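Local coordinates for putative uncharacterized protein (Pseudomonas phage 201phi2-1, PDB 3R4V) that is a tubulin-like phage protein of unassigned function whose nucleotide-binding domain holds guanosine-5'-diphosphate in the model, at residues 86-91 with 115-120; 151-156 with 166-171; 210-215 with 268-273. All coordinates share one frame; numbering follows the deposited sequence.

Interaction 1: residues 86-91 with 115-120; sequences VCYSLG and SFVVGA. With GDP (guanosine-5'-diphosphate), chain B.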
loop_
_atom_site.group_PDB
_atom_site.type_symbol
_atom_site.label_atom_id
_atom_site.label_comp_id
_atom_site.label_asym_id
_atom_site.label_seq_id
_atom_site.Cartn_x
_atom_site.Cartn_y
_atom_site.Cartn_z
ATOM N N VAL A 86 -4.660 3.555 2.761
ATOM C CA VAL A 86 -3.840 2.686 3.609
ATOM C C VAL A 86 -2.414 2.595 3.059
ATOM O O VAL A 86 -2.233 2.498 1.856
ATOM C CB VAL A 86 -4.403 1.279 3.641
ATOM C CG1 VAL A 86 -3.715 0.476 4.752
ATOM C CG2 VAL A 86 -5.905 1.317 3.849
ATOM N N CYS A 87 -1.410 2.606 3.928
ATOM C CA CYS A 87 -0.032 2.675 3.454
ATOM C C CYS A 87 0.928 1.859 4.314
ATOM O O CYS A 87 0.975 2.017 5.528
ATOM C CB CYS A 87 0.427 4.146 3.398
ATOM S SG CYS A 87 2.184 4.374 2.997
ATOM N N TYR A 88 1.693 0.987 3.676
ATOM C CA TYR A 88 2.632 0.143 4.397
ATOM C C TYR A 88 3.585 -0.546 3.432
ATOM O O TYR A 88 3.349 -0.555 2.225
ATOM C CB TYR A 88 1.857 -0.907 5.212
ATOM C CG TYR A 88 0.886 -1.730 4.381
ATOM C CD1 TYR A 88 1.269 -2.951 3.858
ATOM C CD2 TYR A 88 -0.417 -1.288 4.138
ATOM C CE1 TYR A 88 0.375 -3.731 3.093
ATOM C CE2 TYR A 88 -1.311 -2.063 3.381
ATOM C CZ TYR A 88 -0.899 -3.273 2.870
ATOM O OH TYR A 88 -1.768 -4.040 2.114
ATOM N N SER A 89 4.658 -1.127 3.969
ATOM C CA SER A 89 5.562 -1.957 3.189
ATOM C C SER A 89 5.052 -3.396 3.072
ATOM O O SER A 89 4.573 -3.972 4.051
ATOM C CB SER A 89 6.967 -1.961 3.808
ATOM O OG SER A 89 7.879 -2.715 3.006
ATOM N N LEU A 90 5.178 -3.979 1.879
ATOM C CA LEU A 90 4.835 -5.378 1.667
ATOM C C LEU A 90 5.886 -6.311 2.245
ATOM O O LEU A 90 5.635 -7.508 2.380
ATOM C CB LEU A 90 4.717 -5.696 0.180
ATOM C CG LEU A 90 3.728 -4.890 -0.642
ATOM C CD1 LEU A 90 3.987 -5.130 -2.116
ATOM C CD2 LEU A 90 2.310 -5.303 -0.240
ATOM N N GLY A 91 7.064 -5.775 2.565
ATOM C CA GLY A 91 8.212 -6.636 2.804
ATOM C C GLY A 91 8.683 -6.847 4.233
ATOM O O GLY A 91 9.580 -7.654 4.468
ATOM N N SER A 115 -4.747 1.713 -1.498
ATOM C CA SER A 115 -3.555 1.517 -0.668
ATOM C C SER A 115 -2.310 1.939 -1.415
ATOM O O SER A 115 -2.267 1.889 -2.637
ATOM C CB SER A 115 -3.415 0.039 -0.300
ATOM O OG SER A 115 -4.568 -0.406 0.401
ATOM N N PHE A 116 -1.290 2.342 -0.667
ATOM C CA PHE A 116 0.016 2.615 -1.230
ATOM C C PHE A 116 0.989 1.626 -0.589
ATOM O O PHE A 116 1.203 1.669 0.630
ATOM C CB PHE A 116 0.431 4.061 -0.923
ATOM C CG PHE A 116 -0.298 5.073 -1.768
ATOM C CD1 PHE A 116 0.252 5.524 -2.954
ATOM C CD2 PHE A 116 -1.555 5.512 -1.401
ATOM C CE1 PHE A 116 -0.439 6.421 -3.752
ATOM C CE2 PHE A 116 -2.255 6.415 -2.202
ATOM C CZ PHE A 116 -1.695 6.867 -3.360
ATOM N N VAL A 117 1.546 0.717 -1.387
ATOM C CA VAL A 117 2.340 -0.372 -0.814
ATOM C C VAL A 117 3.724 -0.386 -1.440
ATOM O O VAL A 117 3.884 -0.074 -2.626
ATOM C CB VAL A 117 1.650 -1.746 -0.978
ATOM C CG1 VAL A 117 0.329 -1.780 -0.185
ATOM C CG2 VAL A 117 1.437 -2.085 -2.450
ATOM N N VAL A 118 4.731 -0.714 -0.633
ATOM C CA VAL A 118 6.115 -0.663 -1.101
ATOM C C VAL A 118 6.654 -2.075 -1.337
ATOM O O VAL A 118 6.528 -2.954 -0.477
ATOM C CB VAL A 118 7.010 0.069 -0.077
ATOM C CG1 VAL A 118 8.488 -0.116 -0.399
ATOM C CG2 VAL A 118 6.670 1.543 -0.035
ATOM N N GLY A 119 7.264 -2.288 -2.494
ATOM C CA GLY A 119 7.944 -3.539 -2.790
ATOM C C GLY A 119 9.379 -3.485 -2.284
ATOM O O GLY A 119 10.253 -2.868 -2.910
ATOM N N ALA A 120 9.629 -4.138 -1.154
ATOM C CA ALA A 120 10.949 -4.098 -0.523
ATOM C C ALA A 120 11.864 -5.119 -1.182
ATOM O O ALA A 120 11.435 -6.229 -1.504
ATOM C CB ALA A 120 10.828 -4.391 0.972
HETATM P PB GDP B . 7.774 -3.395 9.391
HETATM O O1B GDP B . 7.889 -2.359 10.487
HETATM O O2B GDP B . 6.434 -3.227 8.725
HETATM O O3B GDP B . 7.946 -4.794 9.970
HETATM O O3A GDP B . 8.961 -3.199 8.338
HETATM P PA GDP B . 9.430 -1.812 7.671
HETATM O O1A GDP B . 10.075 -0.863 8.668
HETATM O O2A GDP B . 8.294 -1.162 6.935
HETATM O "O5'" GDP B . 10.534 -2.357 6.683
HETATM C "C5'" GDP B . 10.241 -3.369 5.704
HETATM C "C4'" GDP B . 11.182 -3.238 4.512
HETATM O "O4'" GDP B . 10.845 -2.064 3.762
HETATM C "C3'" GDP B . 12.638 -3.052 4.909
HETATM O "O3'" GDP B . 13.304 -4.309 4.968
HETATM C "C2'" GDP B . 13.193 -2.201 3.788
HETATM O "O2'" GDP B . 13.532 -3.016 2.667
HETATM C "C1'" GDP B . 12.022 -1.355 3.341
HETATM N N9 GDP B . 11.942 -0.057 4.045
HETATM C C8 GDP B . 12.197 0.196 5.351
HETATM N N7 GDP B . 11.964 1.502 5.644
HETATM C C5 GDP B . 11.524 2.101 4.515
HETATM C C6 GDP B . 11.082 3.456 4.119
HETATM O O6 GDP B . 11.066 4.389 4.946
HETATM N N1 GDP B . 10.704 3.647 2.841
HETATM C C2 GDP B . 10.713 2.649 1.928
HETATM N N2 GDP B . 10.312 2.891 0.652
HETATM N N3 GDP B . 11.100 1.387 2.227
HETATM C C4 GDP B . 11.503 1.065 3.477
HETATM O O HOH W 1 -4.156 -2.733 1.619
#
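The Y88 ring carries V117 CG1 over one face, offset toward the rim and 3.6 Å from Y88 CZ, a CH-pi contact. Y88 CG sits between its backbone N and carbonyl carbon (chi1 54°), which lays the ring alongside V117, both side chains pointing the same way. At the ring edge, in plane, a water bonded to Y88 OH is also bonded to S115 OG, tying the two hydroxyls across the strands. The F116 ring leads away from 86-91 toward K171, I172 and V175 of helix 161-178; V86 O lies near its plane at the edge. L90 CD2 lies obliquely across V117, 3.7 Å from V117 CB. The two strands run parallel, neighbours in the beta-alpha-beta unit 84-89, 95-108, 113-119 of the tubulin/FtsZ-type nucleotide-binding domain. Their backbones pair through F116 N to V86 O (2.7 Å), Y88 N to F116 O, V118 N to Y88 O and L90 N to V118 O. C87, S89, F116 and V118 share one face of this sheet, V86, Y88, S115 and V117 the other, the latter meeting L137 of helix 124-144 through Y88. At the C-terminal end S89 OG, anti to its own N (chi1 -177°), accepts from G91 N at 3.2 Å in an ST turn and donates to GDP O4' at 3.1 Å, so one hydroxyl both braces the turn and grips the ribose. Beside it, A120 CB packs 3.5 Å from GDP O2', and V118 CG1 comes within 3.7 Å of GDP N2.

Interaction 2: residues 151-156 with 166-171; sequences NYVPNT and DEIAEK. With GDP (guanosine-5'-diphosphate), chain B.
N151, midway along strand 148-154, meets K171: K171 NZ bonds to N151 OD1 at 3.0 Å, in the carbonyl plane on a lone pair, the two side chains crossing at about a right angle. The ND2 of the same amide donates to L211 O on the next strand, which fixes the flip of the amide. The lysine, extended beyond CG, also meets E167 OE1 at 2.8 Å, one helical turn back, in a salt bridge on the anti side of the carboxylate and 22° out of its plane. E167 OE2 is held by R159, so the carboxylate is shared between two cations. Two residues on, V153 turns to the helix: its CG2 lies 4.0 Å from I168 CG1 and, tip to tip, 3.8 Å from K171 NZ, while CG1 comes 3.9 Å from E167 OE1. Beyond the strand end N155, at the centre of an inverse gamma turn, reads the guanine edge with both amide atoms: OD1 takes GDP N2 at 2.9 Å and ND2 gives to GDP N3 at 3.1 Å. A helix packed nearly antiparallel (167°) against a sheet strand, with a guanine-reading asparagine beyond that strand, is consistent with the nucleotide-binding domain of the tubulin/FtsZ fold.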
loop_
_atom_site.group_PDB
_atom_site.type_symbol
_atom_site.label_atom_id
_atom_site.label_comp_id
_atom_site.label_asym_id
_atom_site.label_seq_id
_atom_site.Cartn_x
_atom_site.Cartn_y
_atom_site.Cartn_z
ATOM N N ASN A 151 -1.467 1.312 -5.251
ATOM C CA ASN A 151 -0.394 1.948 -5.980
ATOM C C ASN A 151 0.865 1.266 -5.481
ATOM O O ASN A 151 1.205 1.365 -4.292
ATOM C CB ASN A 151 -0.361 3.435 -5.652
ATOM C CG ASN A 151 0.702 4.179 -6.436
ATOM O OD1 ASN A 151 1.780 4.479 -5.919
ATOM N ND2 ASN A 151 0.405 4.478 -7.693
ATOM N N TYR A 152 1.519 0.544 -6.380
ATOM C CA TYR A 152 2.668 -0.281 -6.029
ATOM C C TYR A 152 3.952 0.481 -6.324
ATOM O O TYR A 152 4.128 0.996 -7.422
ATOM C CB TYR A 152 2.651 -1.582 -6.834
ATOM C CG TYR A 152 3.922 -2.395 -6.668
ATOM C CD1 TYR A 152 4.137 -3.153 -5.515
ATOM C CD2 TYR A 152 4.912 -2.384 -7.648
ATOM C CE1 TYR A 152 5.307 -3.899 -5.360
ATOM C CE2 TYR A 152 6.082 -3.128 -7.503
ATOM C CZ TYR A 152 6.275 -3.873 -6.348
ATOM O OH TYR A 152 7.432 -4.608 -6.199
ATOM N N VAL A 153 4.835 0.581 -5.333
ATOM C CA VAL A 153 6.066 1.337 -5.493
ATOM C C VAL A 153 7.233 0.445 -5.088
ATOM O O VAL A 153 7.404 0.136 -3.898
ATOM C CB VAL A 153 6.060 2.597 -4.608
ATOM C CG1 VAL A 153 7.358 3.360 -4.767
ATOM C CG2 VAL A 153 4.874 3.491 -4.966
ATOM N N PRO A 154 8.017 -0.006 -6.075
ATOM C CA PRO A 154 9.160 -0.869 -5.784
ATOM C C PRO A 154 10.341 -0.037 -5.318
ATOM O O PRO A 154 10.579 1.024 -5.890
ATOM C CB PRO A 154 9.494 -1.471 -7.149
ATOM C CG PRO A 154 9.037 -0.440 -8.137
ATOM C CD PRO A 154 7.817 0.194 -7.522
ATOM N N ASN A 155 11.061 -0.510 -4.306
ATOM C CA ASN A 155 12.316 0.101 -3.905
ATOM C C ASN A 155 13.396 -0.254 -4.918
ATOM O O ASN A 155 14.127 -1.233 -4.755
ATOM C CB ASN A 155 12.738 -0.373 -2.513
ATOM C CG ASN A 155 11.894 0.219 -1.402
ATOM O OD1 ASN A 155 11.198 1.208 -1.594
ATOM N ND2 ASN A 155 11.972 -0.383 -0.214
ATOM N N THR A 156 13.489 0.544 -5.972
ATOM C CA THR A 156 14.425 0.282 -7.053
ATOM C C THR A 156 15.857 0.501 -6.572
ATOM O O THR A 156 16.137 1.455 -5.844
ATOM C CB THR A 156 14.123 1.172 -8.280
ATOM O OG1 THR A 156 14.065 2.543 -7.873
ATOM C CG2 THR A 156 12.789 0.793 -8.896
ATOM N N ASP A 166 9.048 10.335 -0.288
ATOM C CA ASP A 166 8.595 11.629 -0.797
ATOM C C ASP A 166 7.602 11.444 -1.946
ATOM O O ASP A 166 6.571 12.115 -2.003
ATOM C CB ASP A 166 9.783 12.497 -1.250
ATOM C CG ASP A 166 10.500 13.169 -0.087
ATOM O OD1 ASP A 166 9.913 13.259 1.012
ATOM O OD2 ASP A 166 11.651 13.625 -0.273
ATOM N N GLU A 167 7.916 10.535 -2.859
ATOM C CA GLU A 167 7.039 10.281 -3.997
ATOM C C GLU A 167 5.696 9.751 -3.515
ATOM O O GLU A 167 4.643 10.124 -4.026
ATOM C CB GLU A 167 7.664 9.267 -4.954
ATOM C CG GLU A 167 6.633 8.582 -5.846
ATOM C CD GLU A 167 7.231 7.483 -6.701
ATOM O OE1 GLU A 167 6.512 6.500 -7.000
ATOM O OE2 GLU A 167 8.414 7.602 -7.077
ATOM N N ILE A 168 5.724 8.886 -2.515
ATOM C CA ILE A 168 4.482 8.304 -2.037
ATOM C C ILE A 168 3.625 9.380 -1.384
ATOM O O ILE A 168 2.435 9.471 -1.636
ATOM C CB ILE A 168 4.724 7.139 -1.059
ATOM C CG1 ILE A 168 5.323 5.950 -1.817
ATOM C CG2 ILE A 168 3.413 6.735 -0.384
ATOM C CD1 ILE A 168 5.742 4.769 -0.924
ATOM N N ALA A 169 4.231 10.214 -0.551
ATOM C CA ALA A 169 3.468 11.270 0.102
ATOM C C ALA A 169 2.823 12.206 -0.925
ATOM O O ALA A 169 1.692 12.654 -0.736
ATOM C CB ALA A 169 4.340 12.063 1.069
ATOM N N GLU A 170 3.533 12.500 -2.005
ATOM C CA GLU A 170 2.985 13.408 -3.020
ATOM C C GLU A 170 1.812 12.772 -3.761
ATOM O O GLU A 170 0.870 13.465 -4.156
ATOM C CB GLU A 170 4.062 13.880 -3.994
ATOM C CG GLU A 170 4.986 14.947 -3.415
ATOM C CD GLU A 170 4.263 16.253 -3.116
ATOM O OE1 GLU A 170 3.326 16.604 -3.865
ATOM O OE2 GLU A 170 4.628 16.925 -2.130
ATOM N N LYS A 171 1.865 11.455 -3.949
ATOM C CA LYS A 171 0.738 10.745 -4.549
ATOM C C LYS A 171 -0.453 10.694 -3.602
ATOM O O LYS A 171 -1.597 10.851 -4.029
ATOM C CB LYS A 171 1.130 9.325 -4.952
ATOM C CG LYS A 171 2.080 9.232 -6.133
ATOM C CD LYS A 171 2.565 7.790 -6.246
ATOM C CE LYS A 171 3.351 7.515 -7.507
ATOM N NZ LYS A 171 3.745 6.066 -7.526
HETATM P PB GDP B . 7.774 -3.395 9.391
HETATM O O1B GDP B . 7.889 -2.359 10.487
HETATM O O2B GDP B . 6.434 -3.227 8.725
HETATM O O3B GDP B . 7.946 -4.794 9.970
HETATM O O3A GDP B . 8.961 -3.199 8.338
HETATM P PA GDP B . 9.430 -1.812 7.671
HETATM O O1A GDP B . 10.075 -0.863 8.668
HETATM O O2A GDP B . 8.294 -1.162 6.935
HETATM O "O5'" GDP B . 10.534 -2.357 6.683
HETATM C "C5'" GDP B . 10.241 -3.369 5.704
HETATM C "C4'" GDP B . 11.182 -3.238 4.512
HETATM O "O4'" GDP B . 10.845 -2.064 3.762
HETATM C "C3'" GDP B . 12.638 -3.052 4.909
HETATM O "O3'" GDP B . 13.304 -4.309 4.968
HETATM C "C2'" GDP B . 13.193 -2.201 3.788
HETATM O "O2'" GDP B . 13.532 -3.016 2.667
HETATM C "C1'" GDP B . 12.022 -1.355 3.341
HETATM N N9 GDP B . 11.942 -0.057 4.045
HETATM C C8 GDP B . 12.197 0.196 5.351
HETATM N N7 GDP B . 11.964 1.502 5.644
HETATM C C5 GDP B . 11.524 2.101 4.515
HETATM C C6 GDP B . 11.082 3.456 4.119
HETATM O O6 GDP B . 11.066 4.389 4.946
HETATM N N1 GDP B . 10.704 3.647 2.841
HETATM C C2 GDP B . 10.713 2.649 1.928
HETATM N N2 GDP B . 10.312 2.891 0.652
HETATM N N3 GDP B . 11.100 1.387 2.227
HETATM C C4 GDP B . 11.503 1.065 3.477
#

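Interaction 3: residues 210-215 with 268-273; sequences ELHIET and VINSVG
An antiparallel strand pair of the phage tubulin-like C-terminal domain brings H212 and N270 together on the same sheet face. H212 NE2 donates to N270 OD1 at 2.8 Å; the oxygen lies in the ring plane, but the nitrogen stands above the amide plane, 49° out of it, and ring and amide are turned 78° apart. N270 CG, held between its backbone N and carbonyl carbon (chi1 73°), carries OD1 to that ring edge. A water donates both to N270 OD1 and to E210 OE2, the latter at 2.6 Å, and accepts weakly from G273 N, so OD1 takes two donors. N270 ND2 donates to P224 O. E210 and N270, like H212 and V268, are hydrogen-bonded pairs: E210 N to N270 O and H212 N to V268 O are both 2.8 Å, and each pair has its return bond. Between them L211 and I269 form a non-hydrogen-bonded pair whose side chains take the other face, L211 CD1 being 4.3 Å from I269 CG1. Strand 208-214 is flanked on its other edge by strand 148-154, and strand 264-270 by strand 228-233; I213 rests on helix 161-178, and V268 meets A220 of helix 217-221.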
loop_
_atom_site.group_PDB
_atom_site.type_symbol
_atom_site.label_atom_id
_atom_site.label_comp_id
_atom_site.label_asym_id
_atom_site.label_seq_id
_atom_site.Cartn_x
_atom_site.Cartn_y
_atom_site.Cartn_z
ATOM N N GLU A 210 -4.016 -2.294 -9.782
ATOM C CA GLU A 210 -3.114 -1.165 -9.572
ATOM C C GLU A 210 -3.811 0.161 -9.801
ATOM O O GLU A 210 -4.650 0.292 -10.681
ATOM C CB GLU A 210 -1.943 -1.208 -10.528
ATOM C CG GLU A 210 -0.822 -2.176 -10.217
ATOM C CD GLU A 210 0.318 -2.008 -11.225
ATOM O OE1 GLU A 210 1.236 -1.200 -10.961
ATOM O OE2 GLU A 210 0.287 -2.646 -12.304
ATOM N N LEU A 211 -3.412 1.149 -9.017
ATOM C CA LEU A 211 -3.816 2.526 -9.205
ATOM C C LEU A 211 -2.655 3.247 -9.859
ATOM O O LEU A 211 -1.526 3.194 -9.368
ATOM C CB LEU A 211 -4.091 3.161 -7.849
ATOM C CG LEU A 211 -4.321 4.675 -7.821
ATOM C CD1 LEU A 211 -5.474 5.067 -8.748
ATOM C CD2 LEU A 211 -4.549 5.193 -6.431
ATOM N N HIS A 212 -2.937 3.933 -10.956
ATOM C CA HIS A 212 -1.917 4.727 -11.647
ATOM C C HIS A 212 -2.355 6.165 -11.561
ATOM O O HIS A 212 -3.503 6.479 -11.865
ATOM C CB HIS A 212 -1.819 4.320 -13.117
ATOM C CG HIS A 212 -1.505 2.874 -13.320
ATOM N ND1 HIS A 212 -0.225 2.414 -13.526
ATOM C CD2 HIS A 212 -2.308 1.784 -13.345
ATOM C CE1 HIS A 212 -0.252 1.101 -13.679
ATOM N NE2 HIS A 212 -1.504 0.693 -13.565
ATOM N N ILE A 213 -1.444 7.039 -11.142
ATOM C CA ILE A 213 -1.793 8.442 -10.941
ATOM C C ILE A 213 -0.947 9.281 -11.888
ATOM O O ILE A 213 0.263 9.414 -11.699
ATOM C CB ILE A 213 -1.561 8.886 -9.467
ATOM C CG1 ILE A 213 -2.393 8.025 -8.499
ATOM C CG2 ILE A 213 -1.897 10.371 -9.309
ATOM C CD1 ILE A 213 -1.986 8.183 -7.037
ATOM N N GLU A 214 -1.578 9.831 -12.925
ATOM C CA GLU A 214 -0.829 10.452 -14.006
ATOM C C GLU A 214 -1.276 11.887 -14.165
ATOM O O GLU A 214 -2.421 12.220 -13.857
ATOM C CB GLU A 214 -1.081 9.707 -15.322
ATOM C CG GLU A 214 -0.877 8.207 -15.228
ATOM C CD GLU A 214 0.542 7.833 -14.903
ATOM O OE1 GLU A 214 1.451 8.666 -15.132
ATOM O OE2 GLU A 214 0.750 6.707 -14.398
ATOM N N THR A 215 -0.379 12.735 -14.657
ATOM C CA THR A 215 -0.706 14.141 -14.826
ATOM C C THR A 215 -0.778 14.587 -16.280
ATOM O O THR A 215 -0.828 15.787 -16.558
ATOM C CB THR A 215 0.290 15.031 -14.080
ATOM O OG1 THR A 215 1.616 14.719 -14.525
ATOM C CG2 THR A 215 0.188 14.799 -12.592
ATOM N N VAL A 268 -6.131 6.050 -12.762
ATOM C CA VAL A 268 -6.542 4.948 -13.625
ATOM C C VAL A 268 -6.296 3.628 -12.929
ATOM O O VAL A 268 -5.202 3.378 -12.438
ATOM C CB VAL A 268 -5.763 4.961 -14.933
ATOM C CG1 VAL A 268 -6.389 3.968 -15.930
ATOM C CG2 VAL A 268 -5.737 6.382 -15.514
ATOM N N ILE A 269 -7.329 2.799 -12.857
ATOM C CA ILE A 269 -7.213 1.489 -12.223
ATOM C C ILE A 269 -7.160 0.418 -13.319
ATOM O O ILE A 269 -8.003 0.403 -14.204
ATOM C CB ILE A 269 -8.415 1.224 -11.273
ATOM C CG1 ILE A 269 -8.470 2.281 -10.166
ATOM C CG2 ILE A 269 -8.362 -0.205 -10.685
ATOM C CD1 ILE A 269 -9.677 2.191 -9.261
ATOM N N ASN A 270 -6.176 -0.480 -13.251
ATOM C CA ASN A 270 -6.162 -1.662 -14.109
ATOM C C ASN A 270 -5.710 -2.840 -13.269
ATOM O O ASN A 270 -5.573 -2.688 -12.063
ATOM C CB ASN A 270 -5.261 -1.472 -15.327
ATOM C CG ASN A 270 -3.795 -1.512 -14.993
ATOM O OD1 ASN A 270 -3.400 -1.399 -13.828
ATOM N ND2 ASN A 270 -2.963 -1.658 -16.024
ATOM N N SER A 271 -5.485 -4.003 -13.877
ATOM C CA SER A 271 -4.988 -5.135 -13.075
ATOM C C SER A 271 -4.035 -6.034 -13.847
ATOM O O SER A 271 -3.416 -6.916 -13.251
ATOM C CB SER A 271 -6.143 -5.968 -12.501
ATOM O OG SER A 271 -6.814 -6.675 -13.547
ATOM N N VAL A 272 -3.917 -5.835 -15.157
ATOM C CA VAL A 272 -3.071 -6.720 -15.956
ATOM C C VAL A 272 -1.589 -6.617 -15.557
ATOM O O VAL A 272 -0.833 -7.553 -15.740
ATOM C CB VAL A 272 -3.269 -6.528 -17.478
ATOM C CG1 VAL A 272 -2.708 -5.194 -17.938
ATOM C CG2 VAL A 272 -2.608 -7.661 -18.240
ATOM N N GLY A 273 -1.194 -5.490 -14.984
ATOM C CA GLY A 273 0.203 -5.259 -14.643
ATOM C C GLY A 273 0.653 -6.037 -13.411
ATOM O O GLY A 273 1.853 -6.153 -13.160
HETATM O O HOH W 2 -2.000 -3.745 -13.024
#

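All three interactions reach one mixed sheet, interaction 1 nearest the centre of the molecule and interaction 3 farthest out. Interaction 1 is wholly buried, parallel strand pairing with apolar packing; interaction 2, also largely buried, joins sheet to helix through a charged and amide network; interaction 3 is partly buried, antiparallel, and polar on one face. Strands 113-119 and 148-154 are neighbours, so interactions 1 and 2 share backbone bonds, and both touch GDP, one at the ribose and guanine, the other at the guanine edge. Interaction 3 lies away from the nucleotide, but strands 148-154 and 208-214 are neighbours in the sheet, and I213 packs against F116 and K171.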